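PDB 2Y0H: probable porin from Pseudomonas aeruginosa, which probably acts as an outer-membrane porin of the OprD family, forming a beta barrel that lets small solutes diffuse across the membrane. Local coordinates for residues Asp162-Met167 / Gly198-Ile203; Thr129-Leu134 / Leu150-Thr155; Glu219-Arg224 / Leu254-His259. All coordinates share one frame; numbering follows the deposited sequence.

Interaction 1 (Asp162-Met167 / Gly198-Ile203); sequences DDMYIM and GQLKDI
Where the loop between strands 143-154 and 178-186 folds against the end of strand 191-200, L200 and I203 push their side chains into the backbone around M164, Y165 and I166. L200 brings its CD1 to 3.6 Å from Y165 CA and beside the M164 carbonyl, while its other methyl, CD2, lies 4.1 Å from M164 CB. I203 comes in alongside and brings its CD1 to 3.7 Å from M164 O. Both side chains face the loop from a type II beta turn at the end of strand 191-200, closed by the bond from I203 N to L200 O at 2.8 Å, with D202 at its positive-phi corner. This is the long-loop end of an 18-stranded OprD-type barrel. Further along, the side chains of I166 and I203 run past one another head to tail, with I166 CD1 3.8 Å from I203 CG2. I203 has CG2 anti to its own backbone N (CG1 is at chi1 -65°), which turns that branch to I166. No hydrogen bond joins the two segments; polar ties go elsewhere, Y165 N to N278 OD1 and K201 O to the hydroxyl of S175. F178 also packs on both M164 and L200.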
loop_
_atom_site.group_PDB
_atom_site.type_symbol
_atom_site.label_atom_id
_atom_site.label_comp_id
_atom_site.label_asym_id
_atom_site.label_seq_id
_atom_site.Cartn_x
_atom_site.Cartn_y
_atom_site.Cartn_z
ATOM N N ASP A 162 15.460 -12.111 8.438
ATOM C CA ASP A 162 14.362 -11.177 8.648
ATOM C C ASP A 162 14.720 -10.071 9.653
ATOM O O ASP A 162 15.885 -9.681 9.786
ATOM C CB ASP A 162 13.088 -11.920 9.080
ATOM C CG ASP A 162 12.498 -12.788 7.967
ATOM O OD1 ASP A 162 13.139 -12.929 6.901
ATOM O OD2 ASP A 162 11.381 -13.328 8.161
ATOM N N ASP A 163 13.707 -9.587 10.359
ATOM C CA ASP A 163 13.792 -8.367 11.166
ATOM C C ASP A 163 13.617 -7.136 10.303
ATOM O O ASP A 163 13.953 -7.132 9.118
ATOM C CB ASP A 163 15.087 -8.273 11.968
ATOM C CG ASP A 163 15.184 -9.339 13.020
ATOM O OD1 ASP A 163 14.148 -9.975 13.304
ATOM O OD2 ASP A 163 16.292 -9.550 13.548
ATOM N N MET A 164 13.098 -6.088 10.930
ATOM C CA MET A 164 12.629 -4.905 10.229
ATOM C C MET A 164 13.540 -3.693 10.405
ATOM O O MET A 164 14.228 -3.540 11.419
ATOM C CB MET A 164 11.204 -4.585 10.680
ATOM C CG MET A 164 10.214 -5.647 10.256
ATOM S SD MET A 164 8.686 -5.592 11.196
ATOM C CE MET A 164 9.265 -6.046 12.844
ATOM N N TYR A 165 13.538 -2.827 9.405
ATOM C CA TYR A 165 14.378 -1.640 9.442
ATOM C C TYR A 165 13.757 -0.609 8.511
ATOM O O TYR A 165 12.849 -0.933 7.749
ATOM C CB TYR A 165 15.832 -1.982 9.063
ATOM C CG TYR A 165 15.996 -2.677 7.714
ATOM C CD1 TYR A 165 15.835 -4.057 7.590
ATOM C CD2 TYR A 165 16.297 -1.948 6.570
ATOM C CE1 TYR A 165 15.988 -4.690 6.367
ATOM C CE2 TYR A 165 16.447 -2.564 5.347
ATOM C CZ TYR A 165 16.292 -3.933 5.248
ATOM O OH TYR A 165 16.435 -4.537 4.025
ATOM N N ILE A 166 14.208 0.637 8.597
ATOM C CA ILE A 166 13.741 1.670 7.679
ATOM C C ILE A 166 14.242 1.335 6.286
ATOM O O ILE A 166 15.424 1.034 6.111
ATOM C CB ILE A 166 14.251 3.074 8.071
ATOM C CG1 ILE A 166 13.634 3.528 9.410
ATOM C CG2 ILE A 166 13.991 4.076 6.923
ATOM C CD1 ILE A 166 14.364 4.701 10.079
ATOM N N MET A 167 13.338 1.384 5.307
ATOM C CA MET A 167 13.686 1.138 3.905
ATOM C C MET A 167 14.822 2.058 3.462
ATOM O O MET A 167 14.697 3.283 3.547
ATOM C CB MET A 167 12.470 1.394 3.015
ATOM C CG MET A 167 12.686 1.095 1.527
ATOM S SD MET A 167 12.685 -0.671 1.135
ATOM C CE MET A 167 14.354 -1.153 1.595
ATOM N N GLY A 198 3.234 4.444 15.032
ATOM C CA GLY A 198 4.065 3.309 14.664
ATOM C C GLY A 198 5.414 3.403 15.363
ATOM O O GLY A 198 6.032 4.463 15.392
ATOM N N GLN A 199 5.870 2.305 15.948
ATOM C CA GLN A 199 7.167 2.312 16.618
ATOM C C GLN A 199 7.974 1.083 16.269
ATOM O O GLN A 199 7.644 -0.012 16.705
ATOM C CB GLN A 199 6.993 2.351 18.135
ATOM C CG GLN A 199 8.303 2.156 18.901
ATOM C CD GLN A 199 8.059 1.858 20.379
ATOM O OE1 GLN A 199 7.253 0.991 20.716
ATOM N NE2 GLN A 199 8.734 2.600 21.262
ATOM N N LEU A 200 9.035 1.261 15.493
ATOM C CA LEU A 200 9.967 0.173 15.247
ATOM C C LEU A 200 10.960 0.281 16.384
ATOM O O LEU A 200 11.815 1.168 16.371
ATOM C CB LEU A 200 10.695 0.351 13.917
ATOM C CG LEU A 200 10.977 -0.907 13.090
ATOM C CD1 LEU A 200 12.141 -0.714 12.109
ATOM C CD2 LEU A 200 11.163 -2.126 13.947
ATOM N N LYS A 201 10.827 -0.604 17.368
ATOM C CA LYS A 201 11.566 -0.494 18.627
ATOM C C LYS A 201 13.064 -0.268 18.430
ATOM O O LYS A 201 13.721 -1.000 17.700
ATOM C CB LYS A 201 11.348 -1.726 19.500
ATOM C CG LYS A 201 11.769 -1.495 20.961
ATOM C CD LYS A 201 11.728 -2.774 21.782
ATOM C CE LYS A 201 11.990 -2.485 23.275
ATOM N NZ LYS A 201 13.257 -1.724 23.499
ATOM N N ASP A 202 13.579 0.760 19.087
ATOM C CA ASP A 202 14.981 1.171 18.963
ATOM C C ASP A 202 15.429 1.761 17.628
ATOM O O ASP A 202 16.610 2.040 17.445
ATOM C CB ASP A 202 15.920 0.041 19.378
ATOM C CG ASP A 202 15.957 -0.138 20.864
ATOM O OD1 ASP A 202 15.824 0.896 21.568
ATOM O OD2 ASP A 202 16.094 -1.298 21.317
ATOM N N ILE A 203 14.503 1.976 16.706
ATOM C CA ILE A 203 14.870 2.567 15.420
ATOM C C ILE A 203 14.118 3.871 15.140
ATOM O O ILE A 203 14.734 4.932 15.038
ATOM C CB ILE A 203 14.710 1.555 14.261
ATOM C CG1 ILE A 203 15.697 0.415 14.458
ATOM C CG2 ILE A 203 14.914 2.242 12.892
ATOM C CD1 ILE A 203 15.585 -0.713 13.445
#

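Interaction 2 (Thr129-Leu134 / Leu150-Thr155); sequences TFDGAL and LWKSRT
The indole of W151 lies flat over G132: the glycine CA stands 3.4 Å from the centroid of the six-membered ring, only 4° off the ring normal, a CH-pi contact. A chi1 of -40°, with CG beside the backbone N, swings the ring over this neighbour, and A133 CB touches CZ2 of W151. On the other side of the sheet one face of the F130 ring takes L150 CD1, off centre and 4.0 Å from the ring centroid, while S153 CB comes in obliquely. The strands are the antiparallel hairpin 129-137/143-154 of the barrel, and a classic beta bulge shifts their register: W151 and K152 both face D131. Its carbonyl receives a nearly straight bond from W151 N at 2.7 Å and a weak one from K152 N at 3.4 Å. T129 and R154 form a regular hydrogen-bonded pair beyond it. Q149 OE1 holds the indole NE1, Q128 NE2 the hydroxyl of S153, and a bound detergent molecule touches W151. D131 and R154 form a salt bridge, their carboxylate and guanidinium planes 47° apart. R154 NH1 lies 2.5 Å from D131 OD2, a very short distance whose exact value is doubtful, with the oxygen at the guanidinium edge and the nitrogen above the carboxylate plane.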
loop_
_atom_site.group_PDB
_atom_site.type_symbol
_atom_site.label_atom_id
_atom_site.label_comp_id
_atom_site.label_asym_id
_atom_site.label_seq_id
_atom_site.Cartn_x
_atom_site.Cartn_y
_atom_site.Cartn_z
ATOM N N THR A 129 3.951 -9.898 3.317
ATOM C CA THR A 129 3.253 -10.305 4.535
ATOM C C THR A 129 4.076 -9.969 5.764
ATOM O O THR A 129 5.284 -9.745 5.678
ATOM C CB THR A 129 2.961 -11.820 4.561
ATOM O OG1 THR A 129 4.194 -12.542 4.563
ATOM C CG2 THR A 129 2.128 -12.244 3.347
ATOM N N PHE A 130 3.412 -9.934 6.912
ATOM C CA PHE A 130 4.079 -9.723 8.191
ATOM C C PHE A 130 3.636 -10.851 9.128
ATOM O O PHE A 130 2.551 -11.409 8.957
ATOM C CB PHE A 130 3.678 -8.367 8.798
ATOM C CG PHE A 130 4.248 -7.167 8.079
ATOM C CD1 PHE A 130 3.634 -6.662 6.935
ATOM C CD2 PHE A 130 5.387 -6.531 8.560
ATOM C CE1 PHE A 130 4.163 -5.577 6.274
ATOM C CE2 PHE A 130 5.912 -5.430 7.904
ATOM C CZ PHE A 130 5.299 -4.952 6.758
ATOM N N ASP A 131 4.470 -11.198 10.107
ATOM C CA ASP A 131 3.988 -11.998 11.231
ATOM C C ASP A 131 3.801 -11.058 12.405
ATOM O O ASP A 131 4.673 -10.233 12.690
ATOM C CB ASP A 131 4.963 -13.106 11.618
ATOM C CG ASP A 131 5.143 -14.137 10.522
ATOM O OD1 ASP A 131 4.238 -14.273 9.674
ATOM O OD2 ASP A 131 6.192 -14.811 10.514
ATOM N N GLY A 132 2.661 -11.178 13.076
ATOM C CA GLY A 132 2.390 -10.371 14.244
ATOM C C GLY A 132 1.086 -10.704 14.931
ATOM O O GLY A 132 0.463 -11.747 14.703
ATOM N N ALA A 133 0.679 -9.803 15.806
ATOM C CA ALA A 133 -0.599 -9.920 16.480
ATOM C C ALA A 133 -1.324 -8.586 16.312
ATOM O O ALA A 133 -0.747 -7.525 16.564
ATOM C CB ALA A 133 -0.393 -10.260 17.941
ATOM N N LEU A 134 -2.573 -8.649 15.858
ATOM C CA LEU A 134 -3.362 -7.460 15.543
ATOM C C LEU A 134 -4.746 -7.524 16.198
ATOM O O LEU A 134 -5.526 -8.452 15.952
ATOM C CB LEU A 134 -3.530 -7.329 14.019
ATOM C CG LEU A 134 -4.129 -6.041 13.441
ATOM C CD1 LEU A 134 -3.357 -4.827 13.906
ATOM C CD2 LEU A 134 -4.151 -6.106 11.905
ATOM N N LEU A 150 4.054 -6.225 15.060
ATOM C CA LEU A 150 4.608 -7.053 13.984
ATOM C C LEU A 150 6.033 -7.461 14.353
ATOM O O LEU A 150 6.800 -6.639 14.893
ATOM C CB LEU A 150 4.603 -6.279 12.660
ATOM C CG LEU A 150 3.306 -5.549 12.305
ATOM C CD1 LEU A 150 3.483 -4.847 10.976
ATOM C CD2 LEU A 150 2.118 -6.524 12.254
ATOM N N TRP A 151 6.382 -8.718 14.063
ATOM C CA TRP A 151 7.675 -9.267 14.461
ATOM C C TRP A 151 8.568 -9.512 13.254
ATOM O O TRP A 151 9.793 -9.449 13.360
ATOM C CB TRP A 151 7.514 -10.567 15.256
ATOM C CG TRP A 151 6.373 -10.538 16.216
ATOM C CD1 TRP A 151 6.159 -9.622 17.207
ATOM C CD2 TRP A 151 5.286 -11.470 16.287
ATOM N NE1 TRP A 151 4.997 -9.920 17.882
ATOM C CE2 TRP A 151 4.441 -11.047 17.334
ATOM C CE3 TRP A 151 4.940 -12.614 15.561
ATOM C CZ2 TRP A 151 3.271 -11.722 17.671
ATOM C CZ3 TRP A 151 3.781 -13.289 15.906
ATOM C CH2 TRP A 151 2.964 -12.843 16.952
ATOM N N LYS A 152 7.965 -9.795 12.104
ATOM C CA LYS A 152 8.755 -9.968 10.883
ATOM C C LYS A 152 8.048 -9.607 9.596
ATOM O O LYS A 152 6.829 -9.699 9.487
ATOM C CB LYS A 152 9.348 -11.377 10.763
ATOM C CG LYS A 152 8.484 -12.502 11.273
ATOM C CD LYS A 152 9.049 -13.848 10.822
ATOM C CE LYS A 152 10.528 -13.989 11.169
ATOM N NZ LYS A 152 10.762 -14.039 12.639
ATOM N N SER A 153 8.860 -9.217 8.624
ATOM C CA SER A 153 8.416 -8.838 7.302
ATOM C C SER A 153 8.923 -9.884 6.311
ATOM O O SER A 153 10.082 -10.282 6.385
ATOM C CB SER A 153 8.990 -7.458 6.950
ATOM O OG SER A 153 8.715 -7.102 5.598
ATOM N N ARG A 154 8.055 -10.323 5.397
ATOM C CA ARG A 154 8.417 -11.300 4.355
ATOM C C ARG A 154 8.119 -10.810 2.949
ATOM O O ARG A 154 6.970 -10.464 2.648
ATOM C CB ARG A 154 7.639 -12.601 4.532
ATOM C CG ARG A 154 8.174 -13.486 5.616
ATOM C CD ARG A 154 7.638 -14.904 5.508
ATOM N NE ARG A 154 8.382 -15.774 6.420
ATOM C CZ ARG A 154 8.099 -15.880 7.711
ATOM N NH1 ARG A 154 7.079 -15.191 8.207
ATOM N NH2 ARG A 154 8.815 -16.676 8.500
ATOM N N THR A 155 9.134 -10.813 2.087
ATOM C CA THR A 155 8.926 -10.609 0.645
ATOM C C THR A 155 9.703 -11.633 -0.182
ATOM O O THR A 155 10.617 -12.283 0.333
ATOM C CB THR A 155 9.354 -9.203 0.188
ATOM O OG1 THR A 155 10.765 -9.062 0.369
ATOM C CG2 THR A 155 8.649 -8.147 0.998
#

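Interaction 3 (Glu219-Arg224 / Leu254-His259); sequences EGLSLR and LRAGAH
L221 and A256 meet on one face of this antiparallel pair, S222 and R255 on the other. L221 CD2 leans across to A256 CB at 3.5 Å; farther along on that face, L223 CD1 stays 4.2 Å from L254 CB, a looser fit. Opposite them, S222 sets its hydroxyl between backbone N and carbonyl carbon (chi1 66°), where OG lies 3.5 Å from R255 CB. R255 starts out level with the serine but bends at chi2 (63°), carrying its guanidinium away from S222 and over the turn, where one face covers G257 C. Beneath these side chains S222 and R255 are a hydrogen-bonded pair: R255 N reaches S222 O at 2.9 Å, and S222 N returns the bond to R255 O at 3.1 Å. A third bond, from G257 N to G220 O at 2.8 Å, closes the end. There the chain reverses in a type II' beta turn from A256 to H259, with G257 at its first corner. Short turns of this sort usually mark the periplasmic rim of a porin. L217 touches both L223 and L254, strand 204-216 flanks 221-234, and past the turn strand 259-269 runs back beside 244-256, with H259 ND1 hydrogen-bonded to the hydroxyl of Y306 on strand 300-309.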
loop_
_atom_site.group_PDB
_atom_site.type_symbol
_atom_site.label_atom_id
_atom_site.label_comp_id
_atom_site.label_asym_id
_atom_site.label_seq_id
_atom_site.Cartn_x
_atom_site.Cartn_y
_atom_site.Cartn_z
ATOM N N GLU A 219 -25.912 15.996 -7.819
ATOM C CA GLU A 219 -25.977 14.623 -8.300
ATOM C C GLU A 219 -24.748 14.233 -9.111
ATOM O O GLU A 219 -24.422 14.865 -10.114
ATOM C CB GLU A 219 -27.257 14.376 -9.102
ATOM C CG GLU A 219 -28.490 14.121 -8.237
ATOM C CD GLU A 219 -28.390 12.842 -7.409
ATOM O OE1 GLU A 219 -27.402 12.680 -6.654
ATOM O OE2 GLU A 219 -29.311 11.999 -7.503
ATOM N N GLY A 220 -24.067 13.184 -8.659
ATOM C CA GLY A 220 -22.871 12.716 -9.332
ATOM C C GLY A 220 -21.634 13.554 -9.051
ATOM O O GLY A 220 -20.597 13.328 -9.659
ATOM N N LEU A 221 -21.736 14.510 -8.131
ATOM C CA LEU A 221 -20.617 15.410 -7.847
ATOM C C LEU A 221 -20.200 15.337 -6.395
ATOM O O LEU A 221 -21.045 15.360 -5.510
ATOM C CB LEU A 221 -20.994 16.854 -8.168
ATOM C CG LEU A 221 -21.223 17.192 -9.635
ATOM C CD1 LEU A 221 -22.016 18.489 -9.769
ATOM C CD2 LEU A 221 -19.888 17.282 -10.344
ATOM N N SER A 222 -18.897 15.274 -6.143
ATOM C CA SER A 222 -18.412 15.305 -4.769
ATOM C C SER A 222 -16.948 15.704 -4.694
ATOM O O SER A 222 -16.158 15.379 -5.574
ATOM C CB SER A 222 -18.615 13.950 -4.085
ATOM O OG SER A 222 -17.804 12.954 -4.686
ATOM N N LEU A 223 -16.593 16.417 -3.639
ATOM C CA LEU A 223 -15.210 16.789 -3.428
ATOM C C LEU A 223 -14.632 15.979 -2.270
ATOM O O LEU A 223 -15.051 16.112 -1.122
ATOM C CB LEU A 223 -15.081 18.286 -3.160
ATOM C CG LEU A 223 -13.642 18.802 -3.178
ATOM C CD1 LEU A 223 -12.997 18.628 -4.562
ATOM C CD2 LEU A 223 -13.609 20.250 -2.747
ATOM N N ARG A 224 -13.672 15.125 -2.586
ATOM C CA ARG A 224 -12.985 14.367 -1.558
ATOM C C ARG A 224 -11.678 15.074 -1.190
ATOM O O ARG A 224 -10.804 15.247 -2.041
ATOM C CB ARG A 224 -12.729 12.943 -2.044
ATOM C CG ARG A 224 -12.051 12.021 -1.036
ATOM C CD ARG A 224 -11.698 10.725 -1.732
ATOM N NE ARG A 224 -10.954 9.777 -0.907
ATOM C CZ ARG A 224 -11.522 8.928 -0.054
ATOM N NH1 ARG A 224 -12.842 8.933 0.111
ATOM N NH2 ARG A 224 -10.769 8.092 0.644
ATOM N N LEU A 254 -12.120 15.654 -7.264
ATOM C CA LEU A 254 -13.454 16.046 -7.685
ATOM C C LEU A 254 -14.041 14.922 -8.521
ATOM O O LEU A 254 -13.549 14.617 -9.610
ATOM C CB LEU A 254 -13.389 17.334 -8.488
ATOM C CG LEU A 254 -14.703 17.920 -9.011
ATOM C CD1 LEU A 254 -15.642 18.227 -7.864
ATOM C CD2 LEU A 254 -14.426 19.172 -9.839
ATOM N N ARG A 255 -15.077 14.283 -7.993
ATOM C CA ARG A 255 -15.759 13.213 -8.707
ATOM C C ARG A 255 -16.941 13.822 -9.449
ATOM O O ARG A 255 -17.685 14.625 -8.873
ATOM C CB ARG A 255 -16.226 12.146 -7.713
ATOM C CG ARG A 255 -17.050 11.030 -8.317
ATOM C CD ARG A 255 -16.245 10.235 -9.325
ATOM N NE ARG A 255 -17.042 9.172 -9.925
ATOM C CZ ARG A 255 -16.607 8.375 -10.896
ATOM N NH1 ARG A 255 -15.376 8.529 -11.363
ATOM N NH2 ARG A 255 -17.396 7.420 -11.393
ATOM N N ALA A 256 -17.106 13.468 -10.725
ATOM C CA ALA A 256 -18.206 14.017 -11.532
ATOM C C ALA A 256 -18.753 12.988 -12.501
ATOM O O ALA A 256 -18.148 12.729 -13.532
ATOM C CB ALA A 256 -17.752 15.263 -12.292
ATOM N N GLY A 257 -19.906 12.414 -12.176
ATOM C CA GLY A 257 -20.442 11.310 -12.953
ATOM C C GLY A 257 -19.418 10.197 -13.091
ATOM O O GLY A 257 -18.987 9.612 -12.097
ATOM N N ALA A 258 -19.002 9.927 -14.325
ATOM C CA ALA A 258 -18.036 8.863 -14.601
ATOM C C ALA A 258 -16.576 9.362 -14.630
ATOM O O ALA A 258 -15.650 8.567 -14.805
ATOM C CB ALA A 258 -18.390 8.172 -15.919
ATOM N N HIS A 259 -16.386 10.673 -14.467
ATOM C CA HIS A 259 -15.059 11.295 -14.442
ATOM C C HIS A 259 -14.585 11.562 -13.018
ATOM O O HIS A 259 -15.401 11.760 -12.131
ATOM C CB HIS A 259 -15.101 12.645 -15.152
ATOM C CG HIS A 259 -15.692 12.594 -16.524
ATOM N ND1 HIS A 259 -14.920 12.518 -17.663
ATOM C CD2 HIS A 259 -16.979 12.630 -16.940
ATOM C CE1 HIS A 259 -15.708 12.502 -18.722
ATOM N NE2 HIS A 259 -16.962 12.568 -18.310
#

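Interactions 1 and 2 are neighbours, 12 Å between centres, and both are buried near the long-loop end of the barrel. They touch directly: M164 CE rests against the carbonyls of L150 and W151, and D162 against K152. Interaction 3 lies across the chain's centre and at the surface; its centre is about 40 Å from that of interaction 1. Interactions 2 and 3 each pair adjacent strands of one hairpin through backbone bonds, the first with a bulge, aromatic cover and a salt bridge, the second in regular register with small apolar touches beside a turn. Interaction 1 has no hydrogen bond across it; there, aliphatic branches meet each other and the loop backbone.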